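Local coordinates for membrane protein, putative (Geobacter sulfurreducens PCA, PDB 2QYB), which is a putative membrane protein, represented by its GAF domain, whose full-length form may combine transmembrane solute transport with phosphatase activity, at residues L25-L30 with S53-G58; A60-K65 with E100-E105; E105-F110 with F129-V134; A111-S116 with G124-F129. One frame throughout, in Å; residues are numbered along the deposited sequence.

Contact 1 (L25-L30 with S53-G58); sequences LLNLLL and SYSGKG
Ser55 OG is swung anti to the backbone N (chi1 -177°), while Asn27 keeps its CG beside its own backbone N, and these two rotations bring a hydroxyl and an amide together between helix 25-30 and strand 53-56. Ser55 OG donates to Asn27 OD1 at 2.6 Å. The hydroxyl lies in the carbonyl plane, on a lone pair of OD1, and the C=O...donor angle is 143°, so the bond also constrains how the amide is turned. One residue back on the helix, Leu26 points at the strand: its CB packs on Ser55 CB at 3.7 Å, and its CD1 reaches the backbone at Tyr54 CA, 3.3 Å away. The same methyl adjoins Ser53 OG, but the polar partner of that hydroxyl is Asp23, earlier on the same helix. Leu30 closes the contact at the far end, where its CD2 lies 3.3 Å from Ser55 O and 3.5 Å from Gly56 N. A side chain on Gly56 would collide with that methyl, and the positive phi calls for glycine on its own account. The short axes approach to 7.5 Å and differ in direction by only 26°, so the helix runs with the strand, Leu30 meeting it one turn after Leu26. Leu26 and Leu30 also touch Ala38 on the adjacent strand 37-43, which shows the leucines reaching past the edge strand. A long helix laid against the antiparallel sheet, with Leu26 and Leu30 turned inward and one serine-asparagine hydrogen bond near the outermost strand, fits the alpha/beta layering of a GAF domain.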
loop_
_atom_site.group_PDB
_atom_site.type_symbol
_atom_site.label_atom_id
_atom_site.label_comp_id
_atom_site.label_asym_id
_atom_site.label_seq_id
_atom_site.Cartn_x
_atom_site.Cartn_y
_atom_site.Cartn_z
ATOM N N LEU A 25 -5.662 6.142 6.345
ATOM C CA LEU A 25 -5.840 6.356 7.781
ATOM C C LEU A 25 -4.553 6.184 8.549
ATOM O O LEU A 25 -4.223 7.005 9.359
ATOM C CB LEU A 25 -6.990 5.493 8.342
ATOM C CG LEU A 25 -8.391 6.093 7.997
ATOM C CD1 LEU A 25 -9.549 5.110 8.198
ATOM C CD2 LEU A 25 -8.676 7.393 8.760
ATOM N N LEU A 26 -3.798 5.132 8.272
ATOM C CA LEU A 26 -2.492 4.945 8.943
ATOM C C LEU A 26 -1.504 6.085 8.605
ATOM O O LEU A 26 -0.836 6.587 9.480
ATOM C CB LEU A 26 -1.847 3.623 8.571
ATOM C CG LEU A 26 -2.559 2.304 8.856
ATOM C CD1 LEU A 26 -1.648 1.031 8.457
ATOM C CD2 LEU A 26 -3.049 2.245 10.303
ATOM N N ASN A 27 -1.415 6.476 7.335
ATOM C CA ASN A 27 -0.610 7.655 6.926
ATOM C C ASN A 27 -1.000 8.908 7.692
ATOM O O ASN A 27 -0.152 9.666 8.126
ATOM C CB ASN A 27 -0.752 7.923 5.424
ATOM C CG ASN A 27 -0.168 6.762 4.517
ATOM O OD1 ASN A 27 0.694 5.957 4.927
ATOM N ND2 ASN A 27 -0.628 6.725 3.269
ATOM N N LEU A 28 -2.291 9.148 7.891
ATOM C CA LEU A 28 -2.715 10.380 8.638
ATOM C C LEU A 28 -2.338 10.268 10.120
ATOM O O LEU A 28 -1.858 11.203 10.750
ATOM C CB LEU A 28 -4.205 10.648 8.470
ATOM C CG LEU A 28 -4.779 11.031 7.090
ATOM C CD1 LEU A 28 -6.292 10.964 7.190
ATOM C CD2 LEU A 28 -4.371 12.412 6.571
ATOM N N LEU A 29 -2.527 9.091 10.676
ATOM C CA LEU A 29 -2.111 8.788 12.065
ATOM C C LEU A 29 -0.620 9.074 12.283
ATOM O O LEU A 29 -0.239 9.669 13.281
ATOM C CB LEU A 29 -2.344 7.314 12.295
ATOM C CG LEU A 29 -2.697 6.668 13.626
ATOM C CD1 LEU A 29 -2.106 5.192 13.591
ATOM C CD2 LEU A 29 -2.263 7.426 14.778
ATOM N N LEU A 30 0.228 8.642 11.346
ATOM C CA LEU A 30 1.681 8.803 11.524
ATOM C C LEU A 30 2.050 10.266 11.356
ATOM O O LEU A 30 2.855 10.766 12.102
ATOM C CB LEU A 30 2.514 7.856 10.620
ATOM C CG LEU A 30 2.915 6.562 11.348
ATOM C CD1 LEU A 30 1.669 5.922 11.954
ATOM C CD2 LEU A 30 3.710 5.511 10.474
ATOM N N SER A 53 -2.166 -3.827 5.765
ATOM C CA SER A 53 -1.897 -2.428 5.580
ATOM C C SER A 53 -0.875 -2.004 6.590
ATOM O O SER A 53 -0.819 -2.536 7.657
ATOM C CB SER A 53 -3.187 -1.616 5.777
ATOM O OG SER A 53 -2.935 -0.232 5.648
ATOM N N TYR A 54 -0.066 -1.025 6.255
ATOM C CA TYR A 54 0.974 -0.539 7.178
ATOM C C TYR A 54 1.506 0.811 6.694
ATOM O O TYR A 54 1.426 1.120 5.521
ATOM C CB TYR A 54 2.111 -1.559 7.279
ATOM C CG TYR A 54 2.956 -1.587 6.066
ATOM C CD1 TYR A 54 2.790 -2.561 5.081
ATOM C CD2 TYR A 54 3.920 -0.604 5.883
ATOM C CE1 TYR A 54 3.595 -2.538 3.932
ATOM C CE2 TYR A 54 4.697 -0.563 4.772
ATOM C CZ TYR A 54 4.544 -1.518 3.804
ATOM O OH TYR A 54 5.390 -1.402 2.737
ATOM N N SER A 55 2.015 1.614 7.603
ATOM C CA SER A 55 2.611 2.903 7.247
ATOM C C SER A 55 3.870 3.077 8.104
ATOM O O SER A 55 3.944 2.521 9.155
ATOM C CB SER A 55 1.615 4.065 7.437
ATOM O OG SER A 55 2.170 5.328 7.025
ATOM N N GLY A 56 4.848 3.832 7.624
ATOM C CA GLY A 56 6.126 3.950 8.304
ATOM C C GLY A 56 7.090 2.837 7.892
ATOM O O GLY A 56 6.762 1.953 7.088
ATOM N N LYS A 57 8.273 2.859 8.474
ATOM C CA LYS A 57 9.313 1.885 8.143
ATOM C C LYS A 57 9.513 0.909 9.290
ATOM O O LYS A 57 9.239 1.235 10.413
ATOM C CB LYS A 57 10.625 2.602 7.751
ATOM C CG LYS A 57 10.931 3.921 8.498
ATOM C CD LYS A 57 12.248 4.553 8.035
ATOM C CE LYS A 57 13.010 5.196 9.201
ATOM N NZ LYS A 57 13.776 6.410 8.774
ATOM N N GLY A 58 9.956 -0.304 8.973
ATOM C CA GLY A 58 10.062 -1.424 9.925
ATOM C C GLY A 58 9.250 -2.670 9.571
ATOM O O GLY A 58 9.366 -3.695 10.246
#

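Contact 2 (A60-K65 with E100-E105); sequences AGIAGK and ELMQKE
Leu101 is the first residue of 100-105 to meet the loop, offering CB, CG and CD2 to a single methyl: Ile62 CD1 stands 3.8 Å from Leu101 CG, and the two side chains cross at about a right angle. Next comes Met102, present as selenomethionine, whose CG is a looser neighbour at 4.5 Å from Ile62 CG2. Glu105, at the end of the segment, makes the polar link. Its chain bends at chi2 (-108°), which brings the carboxylate back to the loop, and OE2 accepts from Ile62 N at 2.6 Å with an N-H...O angle of 165°. The donor meets OE2 nearly along its C-O axis. The oxygen also lies against the start of the isoleucine side chain, 3.1 Å from Ile62 CB, while the aliphatic Glu105 CG packs on Ile62 CG2 at 3.8 Å. Ile62 is the second residue of a type I turn from Gly61 to Gly64, closed by Gly64 N to Gly61 O at 3.1 Å; its own N-H takes no part in that closure and serves the glutamate instead. A CB on Gly61 would run into OE2, so the close approach needs glycine there. Replacing Glu105 by alanine would probably leave the Ile62 N-H without this acceptor and the turn tied to the helix by apolar contacts alone. Ile107 touches both Ile62 and Met102, and Arg41 of strand 37-43 bonds to the carbonyls of Ala63 and Lys65, placing the loop that follows strand 49-56 between the sheet and helix 96-104, which leads on into strand 109-115.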
loop_
_atom_site.group_PDB
_atom_site.type_symbol
_atom_site.label_atom_id
_atom_site.label_comp_id
_atom_site.label_asym_id
_atom_site.label_seq_id
_atom_site.Cartn_x
_atom_site.Cartn_y
_atom_site.Cartn_z
ATOM N N ALA A 60 9.696 -4.807 7.304
ATOM C CA ALA A 60 10.585 -5.881 6.888
ATOM C C ALA A 60 11.333 -6.514 8.090
ATOM O O ALA A 60 12.122 -7.448 7.906
ATOM C CB ALA A 60 11.581 -5.363 5.814
ATOM N N GLY A 61 11.076 -5.998 9.301
ATOM C CA GLY A 61 11.643 -6.555 10.547
ATOM C C GLY A 61 10.617 -7.095 11.558
ATOM O O GLY A 61 9.605 -7.708 11.175
ATOM N N ILE A 62 10.905 -6.850 12.845
ATOM C CA ILE A 62 10.310 -7.564 13.994
ATOM C C ILE A 62 8.800 -7.397 14.115
ATOM O O ILE A 62 8.086 -8.343 14.487
ATOM C CB ILE A 62 10.960 -7.118 15.367
ATOM C CG1 ILE A 62 10.893 -8.231 16.409
ATOM C CG2 ILE A 62 10.301 -5.844 15.918
ATOM C CD1 ILE A 62 11.942 -9.280 16.172
ATOM N N ALA A 63 8.333 -6.188 13.797
ATOM C CA ALA A 63 6.947 -5.813 13.940
ATOM C C ALA A 63 6.119 -6.143 12.684
ATOM O O ALA A 63 4.942 -5.770 12.613
ATOM C CB ALA A 63 6.869 -4.313 14.274
ATOM N N GLY A 64 6.682 -6.897 11.731
ATOM C CA GLY A 64 6.074 -6.992 10.384
ATOM C C GLY A 64 5.462 -8.287 9.807
ATOM O O GLY A 64 5.012 -8.288 8.597
ATOM N N LYS A 65 5.432 -9.375 10.595
ATOM C CA LYS A 65 5.029 -10.683 10.039
ATOM C C LYS A 65 3.536 -11.024 10.207
ATOM O O LYS A 65 2.810 -10.352 10.892
ATOM C CB LYS A 65 5.890 -11.798 10.638
ATOM C CG LYS A 65 7.375 -11.629 10.324
ATOM C CD LYS A 65 8.261 -12.342 11.321
ATOM C CE LYS A 65 9.728 -12.215 10.942
ATOM N NZ LYS A 65 10.477 -13.499 11.149
ATOM N N GLU A 100 14.781 -7.317 24.160
ATOM C CA GLU A 100 16.052 -7.060 23.520
ATOM C C GLU A 100 15.889 -6.843 21.990
ATOM O O GLU A 100 16.492 -5.929 21.422
ATOM C CB GLU A 100 17.020 -8.203 23.847
ATOM C CG GLU A 100 18.433 -7.993 23.374
ATOM C CD GLU A 100 19.098 -6.777 23.999
ATOM O OE1 GLU A 100 18.739 -6.394 25.153
ATOM O OE2 GLU A 100 20.000 -6.217 23.320
ATOM N N LEU A 101 15.068 -7.674 21.339
ATOM C CA LEU A 101 14.892 -7.610 19.864
ATOM C C LEU A 101 14.273 -6.290 19.428
ATOM O O LEU A 101 14.671 -5.707 18.442
ATOM C CB LEU A 101 14.024 -8.752 19.368
ATOM C CG LEU A 101 14.629 -10.004 18.744
ATOM C CD1 LEU A 101 16.132 -10.276 19.062
ATOM C CD2 LEU A 101 13.738 -11.218 19.103
HETATM N N MSE A 102 13.320 -5.821 20.213
HETATM C CA MSE A 102 12.604 -4.603 19.920
HETATM C C MSE A 102 13.435 -3.347 20.137
HETATM O O MSE A 102 13.392 -2.450 19.284
HETATM C CB MSE A 102 11.331 -4.531 20.747
HETATM C CG MSE A 102 10.322 -5.639 20.384
HETATM SE SE MSE A 102 8.588 -5.330 21.216
HETATM C CE MSE A 102 8.475 -3.444 20.782
ATOM N N GLN A 103 14.171 -3.275 21.258
ATOM C CA GLN A 103 15.071 -2.139 21.523
ATOM C C GLN A 103 16.188 -2.048 20.447
ATOM O O GLN A 103 16.650 -0.977 20.073
ATOM C CB GLN A 103 15.710 -2.250 22.922
ATOM C CG GLN A 103 14.753 -2.254 24.112
ATOM C CD GLN A 103 15.486 -2.133 25.466
ATOM O OE1 GLN A 103 16.430 -2.890 25.777
ATOM N NE2 GLN A 103 15.060 -1.171 26.269
ATOM N N LYS A 104 16.607 -3.196 19.949
ATOM C CA LYS A 104 17.581 -3.256 18.875
ATOM C C LYS A 104 16.999 -2.594 17.605
ATOM O O LYS A 104 17.727 -2.006 16.824
ATOM C CB LYS A 104 18.006 -4.740 18.688
ATOM C CG LYS A 104 18.947 -5.076 17.510
ATOM C CD LYS A 104 20.322 -4.358 17.532
ATOM C CE LYS A 104 20.931 -4.407 16.122
ATOM N NZ LYS A 104 22.383 -4.068 16.050
ATOM N N GLU A 105 15.689 -2.676 17.407
ATOM C CA GLU A 105 15.006 -1.939 16.352
ATOM C C GLU A 105 14.751 -0.475 16.742
ATOM O O GLU A 105 14.276 0.295 15.909
ATOM C CB GLU A 105 13.625 -2.561 16.045
ATOM C CG GLU A 105 13.626 -3.996 15.561
ATOM C CD GLU A 105 13.272 -4.140 14.084
ATOM O OE1 GLU A 105 13.578 -3.226 13.272
ATOM O OE2 GLU A 105 12.706 -5.187 13.722
#

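Contact 3 (E105-F110 with F129-V134); sequences EGIKSF and FSRTIV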
loop_
_atom_site.group_PDB
_atom_site.type_symbol
_atom_site.label_atom_id
_atom_site.label_comp_id
_atom_site.label_asym_id
_atom_site.label_seq_id
_atom_site.Cartn_x
_atom_site.Cartn_y
_atom_site.Cartn_z
ATOM N N GLU A 105 15.689 -2.676 17.407
ATOM C CA GLU A 105 15.006 -1.939 16.352
ATOM C C GLU A 105 14.751 -0.475 16.742
ATOM O O GLU A 105 14.276 0.295 15.909
ATOM C CB GLU A 105 13.625 -2.561 16.045
ATOM C CG GLU A 105 13.626 -3.996 15.561
ATOM C CD GLU A 105 13.272 -4.140 14.084
ATOM O OE1 GLU A 105 13.578 -3.226 13.272
ATOM O OE2 GLU A 105 12.706 -5.187 13.722
ATOM N N GLY A 106 15.001 -0.097 17.995
ATOM C CA GLY A 106 14.784 1.292 18.434
ATOM C C GLY A 106 13.392 1.608 18.987
ATOM O O GLY A 106 13.080 2.757 19.304
ATOM N N ILE A 107 12.562 0.580 19.142
ATOM C CA ILE A 107 11.187 0.736 19.680
ATOM C C ILE A 107 11.128 1.098 21.175
ATOM O O ILE A 107 11.598 0.331 22.025
ATOM C CB ILE A 107 10.344 -0.549 19.453
ATOM C CG1 ILE A 107 10.251 -0.858 17.931
ATOM C CG2 ILE A 107 8.942 -0.397 20.127
ATOM C CD1 ILE A 107 9.932 -2.378 17.557
ATOM N N LYS A 108 10.521 2.246 21.486
ATOM C CA LYS A 108 10.381 2.722 22.877
ATOM C C LYS A 108 9.057 2.341 23.531
ATOM O O LYS A 108 8.958 2.211 24.734
ATOM C CB LYS A 108 10.537 4.256 22.915
ATOM C CG LYS A 108 11.920 4.651 22.489
ATOM C CD LYS A 108 12.322 6.084 22.827
ATOM C CE LYS A 108 13.825 6.281 22.490
ATOM N NZ LYS A 108 14.726 5.150 23.053
ATOM N N SER A 109 8.045 2.162 22.711
ATOM C CA SER A 109 6.647 2.259 23.139
ATOM C C SER A 109 5.773 1.517 22.080
ATOM O O SER A 109 6.053 1.617 20.873
ATOM C CB SER A 109 6.347 3.742 23.191
ATOM O OG SER A 109 5.088 4.027 23.733
ATOM N N PHE A 110 4.779 0.729 22.485
ATOM C CA PHE A 110 3.864 0.143 21.494
ATOM C C PHE A 110 2.507 -0.208 22.051
ATOM O O PHE A 110 2.311 -0.212 23.260
ATOM C CB PHE A 110 4.483 -1.076 20.747
ATOM C CG PHE A 110 4.644 -2.299 21.598
ATOM C CD1 PHE A 110 3.595 -3.198 21.750
ATOM C CD2 PHE A 110 5.834 -2.540 22.258
ATOM C CE1 PHE A 110 3.730 -4.319 22.560
ATOM C CE2 PHE A 110 5.985 -3.664 23.046
ATOM C CZ PHE A 110 4.927 -4.559 23.199
ATOM N N PHE A 129 3.592 1.627 16.910
ATOM C CA PHE A 129 4.922 1.632 17.520
ATOM C C PHE A 129 5.539 3.009 17.397
ATOM O O PHE A 129 5.478 3.609 16.362
ATOM C CB PHE A 129 5.814 0.642 16.779
ATOM C CG PHE A 129 5.238 -0.728 16.678
ATOM C CD1 PHE A 129 5.621 -1.739 17.616
ATOM C CD2 PHE A 129 4.331 -1.045 15.649
ATOM C CE1 PHE A 129 5.109 -3.004 17.528
ATOM C CE2 PHE A 129 3.816 -2.299 15.566
ATOM C CZ PHE A 129 4.192 -3.294 16.505
ATOM N N SER A 130 6.116 3.506 18.462
ATOM C CA SER A 130 6.964 4.689 18.405
ATOM C C SER A 130 8.438 4.289 18.670
ATOM O O SER A 130 8.730 3.651 19.649
ATOM C CB SER A 130 6.507 5.709 19.445
ATOM O OG SER A 130 7.407 6.797 19.536
ATOM N N ARG A 131 9.328 4.655 17.748
ATOM C CA ARG A 131 10.773 4.701 17.995
ATOM C C ARG A 131 11.213 6.070 18.557
ATOM O O ARG A 131 12.420 6.367 18.636
ATOM C CB ARG A 131 11.539 4.378 16.701
ATOM C CG ARG A 131 11.333 2.939 16.278
ATOM C CD ARG A 131 12.131 2.556 15.073
ATOM N NE ARG A 131 11.541 3.168 13.893
ATOM C CZ ARG A 131 10.710 2.565 13.040
ATOM N NH1 ARG A 131 10.369 1.281 13.207
ATOM N NH2 ARG A 131 10.244 3.258 11.986
ATOM N N THR A 132 10.236 6.882 18.968
ATOM C CA THR A 132 10.450 8.335 19.194
ATOM C C THR A 132 10.271 8.674 20.691
ATOM O O THR A 132 11.099 9.381 21.248
ATOM C CB THR A 132 9.478 9.238 18.288
ATOM O OG1 THR A 132 9.517 8.825 16.902
ATOM C CG2 THR A 132 9.816 10.755 18.396
ATOM N N ILE A 133 9.222 8.139 21.316
ATOM C CA ILE A 133 8.870 8.501 22.690
ATOM C C ILE A 133 8.353 7.326 23.529
ATOM O O ILE A 133 7.851 6.338 22.993
ATOM C CB ILE A 133 7.834 9.640 22.724
ATOM C CG1 ILE A 133 8.288 10.746 23.680
ATOM C CG2 ILE A 133 6.469 9.106 23.129
ATOM C CD1 ILE A 133 9.567 10.425 24.421
ATOM N N VAL A 134 8.483 7.451 24.849
ATOM C CA VAL A 134 7.818 6.585 25.801
ATOM C C VAL A 134 6.607 7.348 26.331
ATOM O O VAL A 134 6.541 8.563 26.147
ATOM C CB VAL A 134 8.775 6.161 26.979
ATOM C CG1 VAL A 134 10.025 5.414 26.435
ATOM C CG2 VAL A 134 9.172 7.361 27.864
#
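Phe110 and Phe129 project from the same face of the sheet, with Phe110 CB set 3.4 Å from Phe129 CD1. Their planes are inclined by 31° and the centroids lie 6.0 Å apart, an oblique pairing in which the root of one side chain, more than its ring, meets the other ring. The first torsion of Phe110 (chi1 70°) explains this by carrying its ring away from Phe129. Ile107 CD1 adds a looser touch on the same ring carbon. With an alanine in place of Phe129, Phe110 CB and Ile107 CD1 are likely to lose the ring they rest on, opening a gap. Beyond Ile107, Arg131 lays its aliphatic stem along the Gly106 peptide, CD reaching Glu105 O at 3.2 Å, while its guanidinium bonds to Lys57 O. Lys108 CB packs on Val134 CG1 at 3.7 Å. Lys108 and Ser109 both face Ser130 in a classic beta bulge: Ser130 O accepts from Lys108 N at 2.9 Å and only weakly from Ser109 N. Ser130 OG gives its proton to Lys34 O and accepts from Thr132 N and Ile133 N, making an ST turn and an ST motif. Buried serine oxygens thus satisfy backbone N-H groups just where regular strand pairing ends.

Contact 4 (A111-S116 with G124-F129); sequences AHIPIS and GILSVF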
loop_
_atom_site.group_PDB
_atom_site.type_symbol
_atom_site.label_atom_id
_atom_site.label_comp_id
_atom_site.label_asym_id
_atom_site.label_seq_id
_atom_site.Cartn_x
_atom_site.Cartn_y
_atom_site.Cartn_z
ATOM N N ALA A 111 1.568 -0.489 21.150
ATOM C CA ALA A 111 0.176 -0.844 21.522
ATOM C C ALA A 111 -0.455 -1.756 20.469
ATOM O O ALA A 111 -0.158 -1.622 19.288
ATOM C CB ALA A 111 -0.676 0.410 21.704
ATOM N N HIS A 112 -1.277 -2.709 20.928
ATOM C CA HIS A 112 -2.105 -3.548 20.064
ATOM C C HIS A 112 -3.576 -3.374 20.423
ATOM O O HIS A 112 -3.961 -3.570 21.560
ATOM C CB HIS A 112 -1.679 -5.020 20.155
ATOM C CG HIS A 112 -0.282 -5.268 19.684
ATOM N ND1 HIS A 112 0.772 -5.525 20.540
ATOM C CD2 HIS A 112 0.234 -5.294 18.439
ATOM C CE1 HIS A 112 1.877 -5.706 19.838
ATOM N NE2 HIS A 112 1.577 -5.578 18.558
ATOM N N ILE A 113 -4.391 -3.032 19.420
ATOM C CA ILE A 113 -5.771 -2.630 19.608
ATOM C C ILE A 113 -6.643 -3.497 18.749
ATOM O O ILE A 113 -6.487 -3.510 17.524
ATOM C CB ILE A 113 -5.999 -1.155 19.205
ATOM C CG1 ILE A 113 -5.039 -0.229 19.985
ATOM C CG2 ILE A 113 -7.501 -0.754 19.379
ATOM C CD1 ILE A 113 -3.974 0.333 19.062
ATOM N N PRO A 114 -7.595 -4.212 19.370
ATOM C CA PRO A 114 -8.477 -5.069 18.585
ATOM C C PRO A 114 -9.334 -4.272 17.619
ATOM O O PRO A 114 -9.704 -3.096 17.893
ATOM C CB PRO A 114 -9.346 -5.760 19.649
ATOM C CG PRO A 114 -8.611 -5.639 20.901
ATOM C CD PRO A 114 -7.927 -4.278 20.798
ATOM N N ILE A 115 -9.601 -4.881 16.471
ATOM C CA ILE A 115 -10.446 -4.256 15.449
ATOM C C ILE A 115 -11.747 -5.078 15.438
ATOM O O ILE A 115 -11.768 -6.250 15.045
ATOM C CB ILE A 115 -9.773 -4.209 14.085
ATOM C CG1 ILE A 115 -8.545 -3.305 14.093
ATOM C CG2 ILE A 115 -10.769 -3.744 12.993
ATOM C CD1 ILE A 115 -7.774 -3.386 12.739
ATOM N N SER A 116 -12.800 -4.470 15.959
ATOM C CA SER A 116 -14.073 -5.135 16.094
ATOM C C SER A 116 -15.185 -4.121 16.026
ATOM O O SER A 116 -15.056 -2.967 16.441
ATOM C CB SER A 116 -14.180 -5.856 17.438
ATOM O OG SER A 116 -13.848 -4.962 18.491
ATOM N N GLY A 124 -9.431 -8.400 13.492
ATOM C CA GLY A 124 -8.089 -7.914 13.260
ATOM C C GLY A 124 -7.474 -7.179 14.443
ATOM O O GLY A 124 -8.097 -7.030 15.491
ATOM N N ILE A 125 -6.221 -6.750 14.253
ATOM C CA ILE A 125 -5.461 -5.938 15.203
ATOM C C ILE A 125 -4.841 -4.687 14.526
ATOM O O ILE A 125 -4.285 -4.759 13.473
ATOM C CB ILE A 125 -4.344 -6.771 15.862
ATOM C CG1 ILE A 125 -4.968 -7.889 16.729
ATOM C CG2 ILE A 125 -3.477 -5.919 16.749
ATOM C CD1 ILE A 125 -5.792 -7.400 17.980
ATOM N N LEU A 126 -4.983 -3.550 15.163
ATOM C CA LEU A 126 -4.260 -2.376 14.823
ATOM C C LEU A 126 -3.087 -2.307 15.794
ATOM O O LEU A 126 -3.315 -2.189 16.974
ATOM C CB LEU A 126 -5.173 -1.131 14.969
ATOM C CG LEU A 126 -4.473 0.223 14.956
ATOM C CD1 LEU A 126 -3.724 0.405 13.598
ATOM C CD2 LEU A 126 -5.425 1.442 15.332
ATOM N N SER A 127 -1.855 -2.408 15.285
ATOM C CA SER A 127 -0.623 -2.383 16.091
ATOM C C SER A 127 0.116 -1.102 15.788
ATOM O O SER A 127 0.280 -0.765 14.626
ATOM C CB SER A 127 0.309 -3.561 15.738
ATOM O OG SER A 127 -0.393 -4.815 15.688
ATOM N N VAL A 128 0.599 -0.401 16.804
ATOM C CA VAL A 128 1.328 0.862 16.584
ATOM C C VAL A 128 2.575 0.985 17.452
ATOM O O VAL A 128 2.603 0.572 18.597
ATOM C CB VAL A 128 0.406 2.078 16.846
ATOM C CG1 VAL A 128 -0.819 2.002 15.945
ATOM C CG2 VAL A 128 -0.062 2.121 18.304
ATOM N N PHE A 129 3.592 1.627 16.910
ATOM C CA PHE A 129 4.922 1.632 17.520
ATOM C C PHE A 129 5.539 3.009 17.397
ATOM O O PHE A 129 5.478 3.609 16.362
ATOM C CB PHE A 129 5.814 0.642 16.779
ATOM C CG PHE A 129 5.238 -0.728 16.678
ATOM C CD1 PHE A 129 5.621 -1.739 17.616
ATOM C CD2 PHE A 129 4.331 -1.045 15.649
ATOM C CE1 PHE A 129 5.109 -3.004 17.528
ATOM C CE2 PHE A 129 3.816 -2.299 15.566
ATOM C CZ PHE A 129 4.192 -3.294 16.505
#
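Ala111 and Val128 open the central run of a beta hairpin, strands 109-115 and 124-130 in the antiparallel sheet of the GAF domain. Each supplies both a donor and an acceptor: Ala111 N reaches Val128 O at 3.0 Å, and Val128 N returns to Ala111 O at 2.9 Å. Two residues on, Ile113 N to Leu126 O and Leu126 N to Ile113 O repeat the reciprocal pair at 2.8 Å each. The non-hydrogen-bonded residues turn their backbone groups to the flanking strands instead: His112 bonds with Gln85, while Ile125 and Ser127 bond with Arg41 and Val39. Pro114, which has no N-H to offer, also falls at a non-hydrogen-bonded position, so the pairing with 124-129 loses no donor there. The carbonyls of Ala111, Ile113 and Leu126 also receive CA-H contacts, Ser127 CA lying 3.3 Å from Ala111 O. Ala111, Ile113, Leu126 and Val128 share one face; Ile113 and Leu126 run side by side, and Ile113 CD1 also nears Val128 CG2. Helix 139-158 covers Ile113, Ile115 and Leu126. On the other face helix 74-81 touches His112 and Ile125. His112 NE2 comes within 4.0 Å of Phe129 CZ, with the ring planes at 82°. Farther along that face, toward Gly124, Ile125 holds CG1 anti to its carbonyl carbon (chi1 -65°), which lets the delta methyl lean on the proline: Ile125 CD1 sits 3.6 Å from Pro114 CA.

All four contacts fall within the GAF domain, and contacts 1, 3 and 4 reach its antiparallel sheet. Along the chain contact 1 closes before contact 2 opens and contact 2 before contact 3, while contact 4 is nested inside the loop closed by contact 3. Contacts 3 and 4 use the same hairpin strands and share Phe129, though their centres are about 15 Å apart; contacts 2 and 3 share Glu105, with centres about 11 Å apart. Contact 1 reaches contact 4 through Leu26 and Leu126, on the side of helix 10-32. Ala63 touching Phe129 joins contact 2 to the hairpin, so sheet, helices and loop form one connected unit.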